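Local coordinates for pesticidial crystal protein CRY2AA (Bacillus thuringiensis serovar kurstaki, PDB 1I5P), which kills dipteran and lepidopteran larvae by binding midgut epithelial cells and promoting their colloid-osmotic lysis, at residues V54-L68 with E254-M268. Residues are numbered along the deposited sequence; the frame is centred on the assembly and turned at random.
Sequences VGTVSSFLLKKVGSL and EYVSIWSLFKYQSLM
Val65 and Ile258 meet tip to tip where segments 54-65 and 254-259 of two bundle helices run nearly parallel (14°) in this delta-endotoxin, a worked example of two helices joined by apolar packing and tied at a helix end. A chi1 of 172° at Val65 puts CG2 beside the backbone N, where it touches both Ile258 CD1 (3.9 Å) and Phe262 CD2 (3.8 Å). Leu61 spreads its two methyls: CD2 comes to the edge of the Phe262 ring, while CD1 lies 3.9 Å from CD2 of Tyr255. That tyrosine is a knob among Val54, Val57, Ser58 and Leu61, its OH giving a weak bond to Val54 O (2.7 Å).

At the last turn of helix 53-65 the contact changes character. Val65 O receives a nearly straight bond from Leu267 N (2.8 Å, 175°), and one water links Leu62 O with Leu267 O. The far end is looser: exposed Leu68 lays CD1 3.4 Å from OE1 of Gln265, an oxygen hydrogen-bonded by Lys71, and another water joins Leu68 N to Ser266 OG. Apolar contacts thus join the helices; because strand 267-268 pairs with strand 493-496, backbone and water bonds link the helix end to the C-terminal sandwich.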
loop_
_atom_site.group_PDB
_atom_site.type_symbol
_atom_site.label_atom_id
_atom_site.label_comp_id
_atom_site.label_asym_id
_atom_site.label_seq_id
_atom_site.Cartn_x
_atom_site.Cartn_y
_atom_site.Cartn_z
ATOM N N VAL A 54 5.794 -13.160 -2.674
ATOM C CA VAL A 54 5.706 -12.051 -1.723
ATOM C C VAL A 54 4.252 -11.614 -1.588
ATOM O O VAL A 54 3.797 -11.262 -0.497
ATOM C CB VAL A 54 6.589 -10.837 -2.151
ATOM C CG1 VAL A 54 8.026 -11.296 -2.378
ATOM C CG2 VAL A 54 6.028 -10.179 -3.403
ATOM N N GLY A 55 3.526 -11.665 -2.700
ATOM C CA GLY A 55 2.126 -11.291 -2.693
ATOM C C GLY A 55 1.298 -12.297 -1.915
ATOM O O GLY A 55 0.394 -11.925 -1.171
ATOM N N THR A 56 1.615 -13.577 -2.084
ATOM C CA THR A 56 0.902 -14.629 -1.375
ATOM C C THR A 56 1.143 -14.513 0.129
ATOM O O THR A 56 0.202 -14.574 0.924
ATOM C CB THR A 56 1.357 -16.031 -1.831
ATOM O OG1 THR A 56 1.182 -16.157 -3.248
ATOM C CG2 THR A 56 0.529 -17.108 -1.139
ATOM N N VAL A 57 2.403 -14.344 0.516
ATOM C CA VAL A 57 2.745 -14.238 1.930
ATOM C C VAL A 57 2.067 -13.045 2.597
ATOM O O VAL A 57 1.499 -13.175 3.680
ATOM C CB VAL A 57 4.272 -14.121 2.139
ATOM C CG1 VAL A 57 4.582 -13.917 3.619
ATOM C CG2 VAL A 57 4.964 -15.379 1.631
ATOM N N SER A 58 2.122 -11.886 1.953
ATOM C CA SER A 58 1.499 -10.706 2.531
ATOM C C SER A 58 -0.009 -10.923 2.660
ATOM O O SER A 58 -0.601 -10.601 3.690
ATOM C CB SER A 58 1.807 -9.468 1.681
ATOM O OG SER A 58 1.458 -9.680 0.328
ATOM N N SER A 59 -0.627 -11.482 1.624
ATOM C CA SER A 59 -2.062 -11.746 1.650
ATOM C C SER A 59 -2.364 -12.695 2.809
ATOM O O SER A 59 -3.337 -12.520 3.548
ATOM C CB SER A 59 -2.503 -12.378 0.330
ATOM O OG SER A 59 -2.293 -11.483 -0.747
ATOM N N PHE A 60 -1.501 -13.695 2.957
ATOM C CA PHE A 60 -1.613 -14.686 4.017
ATOM C C PHE A 60 -1.547 -14.031 5.401
ATOM O O PHE A 60 -2.377 -14.303 6.273
ATOM C CB PHE A 60 -0.482 -15.709 3.862
ATOM C CG PHE A 60 -0.263 -16.575 5.072
ATOM C CD1 PHE A 60 -1.110 -17.646 5.343
ATOM C CD2 PHE A 60 0.810 -16.331 5.929
ATOM C CE1 PHE A 60 -0.896 -18.467 6.444
ATOM C CE2 PHE A 60 1.036 -17.147 7.037
ATOM C CZ PHE A 60 0.179 -18.221 7.295
ATOM N N LEU A 61 -0.555 -13.172 5.610
ATOM C CA LEU A 61 -0.415 -12.509 6.903
ATOM C C LEU A 61 -1.614 -11.605 7.184
ATOM O O LEU A 61 -2.122 -11.568 8.307
ATOM C CB LEU A 61 0.897 -11.718 6.957
ATOM C CG LEU A 61 2.144 -12.609 6.873
ATOM C CD1 LEU A 61 3.413 -11.754 6.927
ATOM C CD2 LEU A 61 2.130 -13.619 8.019
ATOM N N LEU A 62 -2.072 -10.885 6.163
ATOM C CA LEU A 62 -3.234 -10.013 6.307
ATOM C C LEU A 62 -4.434 -10.828 6.803
ATOM O O LEU A 62 -5.165 -10.387 7.685
ATOM C CB LEU A 62 -3.575 -9.351 4.964
ATOM C CG LEU A 62 -2.718 -8.145 4.533
ATOM C CD1 LEU A 62 -2.956 -7.824 3.065
ATOM C CD2 LEU A 62 -3.054 -6.945 5.413
ATOM N N LYS A 63 -4.616 -12.022 6.247
ATOM C CA LYS A 63 -5.725 -12.890 6.639
ATOM C C LYS A 63 -5.579 -13.489 8.040
ATOM O O LYS A 63 -6.577 -13.750 8.711
ATOM C CB LYS A 63 -5.897 -14.007 5.612
ATOM C CG LYS A 63 -6.518 -13.543 4.302
ATOM C CD LYS A 63 -6.684 -14.690 3.325
ATOM C CE LYS A 63 -7.538 -14.281 2.138
ATOM N NZ LYS A 63 -8.974 -14.090 2.485
ATOM N N LYS A 64 -4.343 -13.718 8.476
ATOM C CA LYS A 64 -4.104 -14.260 9.809
ATOM C C LYS A 64 -4.491 -13.223 10.856
ATOM O O LYS A 64 -5.148 -13.534 11.852
ATOM C CB LYS A 64 -2.629 -14.633 9.985
ATOM C CG LYS A 64 -2.251 -15.981 9.395
ATOM C CD LYS A 64 -2.963 -17.118 10.122
ATOM C CE LYS A 64 -2.506 -18.477 9.609
ATOM N NZ LYS A 64 -3.239 -19.598 10.254
ATOM N N VAL A 65 -4.071 -11.986 10.618
ATOM C CA VAL A 65 -4.356 -10.875 11.521
ATOM C C VAL A 65 -5.831 -10.482 11.419
ATOM O O VAL A 65 -6.439 -10.031 12.392
ATOM C CB VAL A 65 -3.490 -9.644 11.157
ATOM C CG1 VAL A 65 -3.924 -8.420 11.966
ATOM C CG2 VAL A 65 -2.020 -9.952 11.407
ATOM N N GLY A 66 -6.392 -10.663 10.228
ATOM C CA GLY A 66 -7.778 -10.302 9.987
ATOM C C GLY A 66 -8.819 -11.249 10.551
ATOM O O GLY A 66 -10.013 -10.986 10.453
ATOM N N SER A 67 -8.374 -12.346 11.153
ATOM C CA SER A 67 -9.305 -13.322 11.715
ATOM C C SER A 67 -8.807 -13.938 13.023
ATOM O O SER A 67 -7.656 -14.356 13.128
ATOM C CB SER A 67 -9.569 -14.426 10.693
ATOM O OG SER A 67 -10.327 -15.463 11.278
ATOM N N LEU A 68 -9.691 -13.999 14.015
ATOM C CA LEU A 68 -9.339 -14.551 15.317
ATOM C C LEU A 68 -8.840 -15.988 15.208
ATOM O O LEU A 68 -8.113 -16.477 16.080
ATOM C CB LEU A 68 -10.545 -14.495 16.262
ATOM C CG LEU A 68 -10.248 -14.909 17.714
ATOM C CD1 LEU A 68 -9.102 -14.065 18.267
ATOM C CD2 LEU A 68 -11.497 -14.740 18.569
ATOM N N GLU A 254 5.190 -4.131 2.999
ATOM C CA GLU A 254 3.859 -4.672 3.239
ATOM C C GLU A 254 4.004 -5.434 4.548
ATOM O O GLU A 254 3.099 -5.461 5.378
ATOM C CB GLU A 254 3.462 -5.635 2.124
ATOM C CG GLU A 254 2.605 -4.996 1.060
ATOM C CD GLU A 254 1.268 -4.524 1.607
ATOM O OE1 GLU A 254 0.889 -3.368 1.320
ATOM O OE2 GLU A 254 0.597 -5.307 2.320
ATOM N N TYR A 255 5.175 -6.036 4.731
ATOM C CA TYR A 255 5.466 -6.800 5.940
ATOM C C TYR A 255 5.710 -5.878 7.121
ATOM O O TYR A 255 5.187 -6.104 8.208
ATOM C CB TYR A 255 6.683 -7.696 5.709
ATOM C CG TYR A 255 6.506 -8.613 4.522
ATOM C CD1 TYR A 255 7.386 -8.573 3.439
ATOM C CD2 TYR A 255 5.439 -9.508 4.471
ATOM C CE1 TYR A 255 7.198 -9.408 2.329
ATOM C CE2 TYR A 255 5.245 -10.343 3.374
ATOM C CZ TYR A 255 6.121 -10.291 2.311
ATOM O OH TYR A 255 5.914 -11.127 1.238
ATOM N N VAL A 256 6.506 -4.838 6.920
ATOM C CA VAL A 256 6.771 -3.915 8.009
ATOM C C VAL A 256 5.449 -3.372 8.545
ATOM O O VAL A 256 5.281 -3.224 9.755
ATOM C CB VAL A 256 7.650 -2.741 7.551
ATOM C CG1 VAL A 256 7.879 -1.792 8.715
ATOM C CG2 VAL A 256 8.985 -3.264 7.027
ATOM N N SER A 257 4.514 -3.096 7.639
ATOM C CA SER A 257 3.197 -2.570 8.009
ATOM C C SER A 257 2.317 -3.575 8.756
ATOM O O SER A 257 1.419 -3.182 9.506
ATOM C CB SER A 257 2.451 -2.097 6.768
ATOM O OG SER A 257 3.036 -0.915 6.244
ATOM N N ILE A 258 2.553 -4.867 8.548
ATOM C CA ILE A 258 1.742 -5.848 9.248
ATOM C C ILE A 258 2.354 -6.240 10.593
ATOM O O ILE A 258 1.626 -6.611 11.514
ATOM C CB ILE A 258 1.501 -7.119 8.390
ATOM C CG1 ILE A 258 0.302 -7.893 8.945
ATOM C CG2 ILE A 258 2.743 -8.001 8.388
ATOM C CD1 ILE A 258 -1.024 -7.158 8.821
ATOM N N TRP A 259 3.677 -6.136 10.720
ATOM C CA TRP A 259 4.344 -6.507 11.972
ATOM C C TRP A 259 3.822 -5.745 13.189
ATOM O O TRP A 259 3.554 -6.342 14.231
ATOM C CB TRP A 259 5.854 -6.285 11.870
ATOM C CG TRP A 259 6.532 -7.100 10.817
ATOM C CD1 TRP A 259 6.070 -8.250 10.234
ATOM C CD2 TRP A 259 7.808 -6.837 10.230
ATOM N NE1 TRP A 259 6.983 -8.714 9.316
ATOM C CE2 TRP A 259 8.060 -7.865 9.292
ATOM C CE3 TRP A 259 8.766 -5.830 10.401
ATOM C CZ2 TRP A 259 9.227 -7.916 8.531
ATOM C CZ3 TRP A 259 9.929 -5.880 9.644
ATOM C CH2 TRP A 259 10.147 -6.916 8.719
ATOM N N SER A 260 3.686 -4.429 13.054
ATOM C CA SER A 260 3.210 -3.611 14.157
ATOM C C SER A 260 1.718 -3.814 14.406
ATOM O O SER A 260 1.132 -3.144 15.256
ATOM C CB SER A 260 3.521 -2.128 13.902
ATOM O OG SER A 260 2.918 -1.667 12.709
ATOM N N LEU A 261 1.108 -4.729 13.653
ATOM C CA LEU A 261 -0.311 -5.042 13.833
ATOM C C LEU A 261 -0.461 -6.473 14.344
ATOM O O LEU A 261 -1.565 -6.918 14.640
ATOM C CB LEU A 261 -1.090 -4.864 12.517
ATOM C CG LEU A 261 -1.226 -3.412 12.039
ATOM C CD1 LEU A 261 -1.990 -3.375 10.729
ATOM C CD2 LEU A 261 -1.930 -2.566 13.108
ATOM N N PHE A 262 0.654 -7.194 14.448
ATOM C CA PHE A 262 0.624 -8.568 14.953
ATOM C C PHE A 262 0.068 -8.562 16.379
ATOM O O PHE A 262 -0.479 -9.557 16.854
ATOM C CB PHE A 262 2.031 -9.175 14.974
ATOM C CG PHE A 262 2.435 -9.871 13.693
ATOM C CD1 PHE A 262 3.633 -10.578 13.634
ATOM C CD2 PHE A 262 1.621 -9.848 12.567
ATOM C CE1 PHE A 262 4.014 -11.254 12.478
ATOM C CE2 PHE A 262 1.991 -10.522 11.403
ATOM C CZ PHE A 262 3.188 -11.227 11.357
ATOM N N LYS A 263 0.220 -7.428 17.056
ATOM C CA LYS A 263 -0.258 -7.268 18.426
ATOM C C LYS A 263 -1.788 -7.311 18.483
ATOM O O LYS A 263 -2.373 -7.361 19.563
ATOM C CB LYS A 263 0.237 -5.935 19.005
ATOM C CG LYS A 263 -0.509 -4.725 18.438
ATOM C CD LYS A 263 0.299 -3.420 18.433
ATOM C CE LYS A 263 0.302 -2.690 19.762
ATOM N NZ LYS A 263 0.709 -1.266 19.557
ATOM N N TYR A 264 -2.432 -7.273 17.320
ATOM C CA TYR A 264 -3.894 -7.317 17.257
ATOM C C TYR A 264 -4.421 -8.622 16.670
ATOM O O TYR A 264 -3.727 -9.310 15.922
ATOM C CB TYR A 264 -4.436 -6.151 16.418
ATOM C CG TYR A 264 -4.230 -4.785 17.030
ATOM C CD1 TYR A 264 -3.287 -3.900 16.508
ATOM C CD2 TYR A 264 -4.954 -4.390 18.159
ATOM C CE1 TYR A 264 -3.063 -2.652 17.098
ATOM C CE2 TYR A 264 -4.734 -3.149 18.758
ATOM C CZ TYR A 264 -3.788 -2.289 18.225
ATOM O OH TYR A 264 -3.539 -1.089 18.845
ATOM N N GLN A 265 -5.658 -8.956 17.020
ATOM C CA GLN A 265 -6.317 -10.147 16.506
ATOM C C GLN A 265 -7.670 -9.729 15.971
ATOM O O GLN A 265 -8.313 -8.835 16.522
ATOM C CB GLN A 265 -6.535 -11.193 17.601
ATOM C CG GLN A 265 -5.262 -11.852 18.108
ATOM C CD GLN A 265 -5.553 -12.855 19.208
ATOM O OE1 GLN A 265 -5.767 -14.042 18.948
ATOM N NE2 GLN A 265 -5.573 -12.378 20.446
ATOM N N SER A 266 -8.101 -10.388 14.904
ATOM C CA SER A 266 -9.393 -10.106 14.300
ATOM C C SER A 266 -9.457 -8.635 13.888
ATOM O O SER A 266 -10.397 -7.915 14.229
ATOM C CB SER A 266 -10.506 -10.434 15.301
ATOM O OG SER A 266 -11.756 -10.579 14.660
ATOM N N LEU A 267 -8.438 -8.196 13.159
ATOM C CA LEU A 267 -8.367 -6.825 12.683
ATOM C C LEU A 267 -8.194 -6.837 11.172
ATOM O O LEU A 267 -7.125 -7.182 10.658
ATOM C CB LEU A 267 -7.182 -6.100 13.314
ATOM C CG LEU A 267 -6.999 -4.665 12.823
ATOM C CD1 LEU A 267 -8.250 -3.861 13.152
ATOM C CD2 LEU A 267 -5.775 -4.044 13.467
ATOM N N MET A 268 -9.254 -6.470 10.466
ATOM C CA MET A 268 -9.216 -6.438 9.014
ATOM C C MET A 268 -8.546 -5.144 8.550
ATOM O O MET A 268 -9.075 -4.058 8.755
ATOM C CB MET A 268 -10.635 -6.511 8.445
ATOM C CG MET A 268 -10.692 -6.441 6.926
ATOM S SD MET A 268 -12.372 -6.203 6.281
ATOM C CE MET A 268 -12.542 -4.423 6.418
HETATM O O HOH W 1 -6.107 -8.003 8.139
HETATM O O HOH W 2 -5.732 -14.856 16.449
HETATM O O HOH W 3 -12.504 -12.827 13.274
#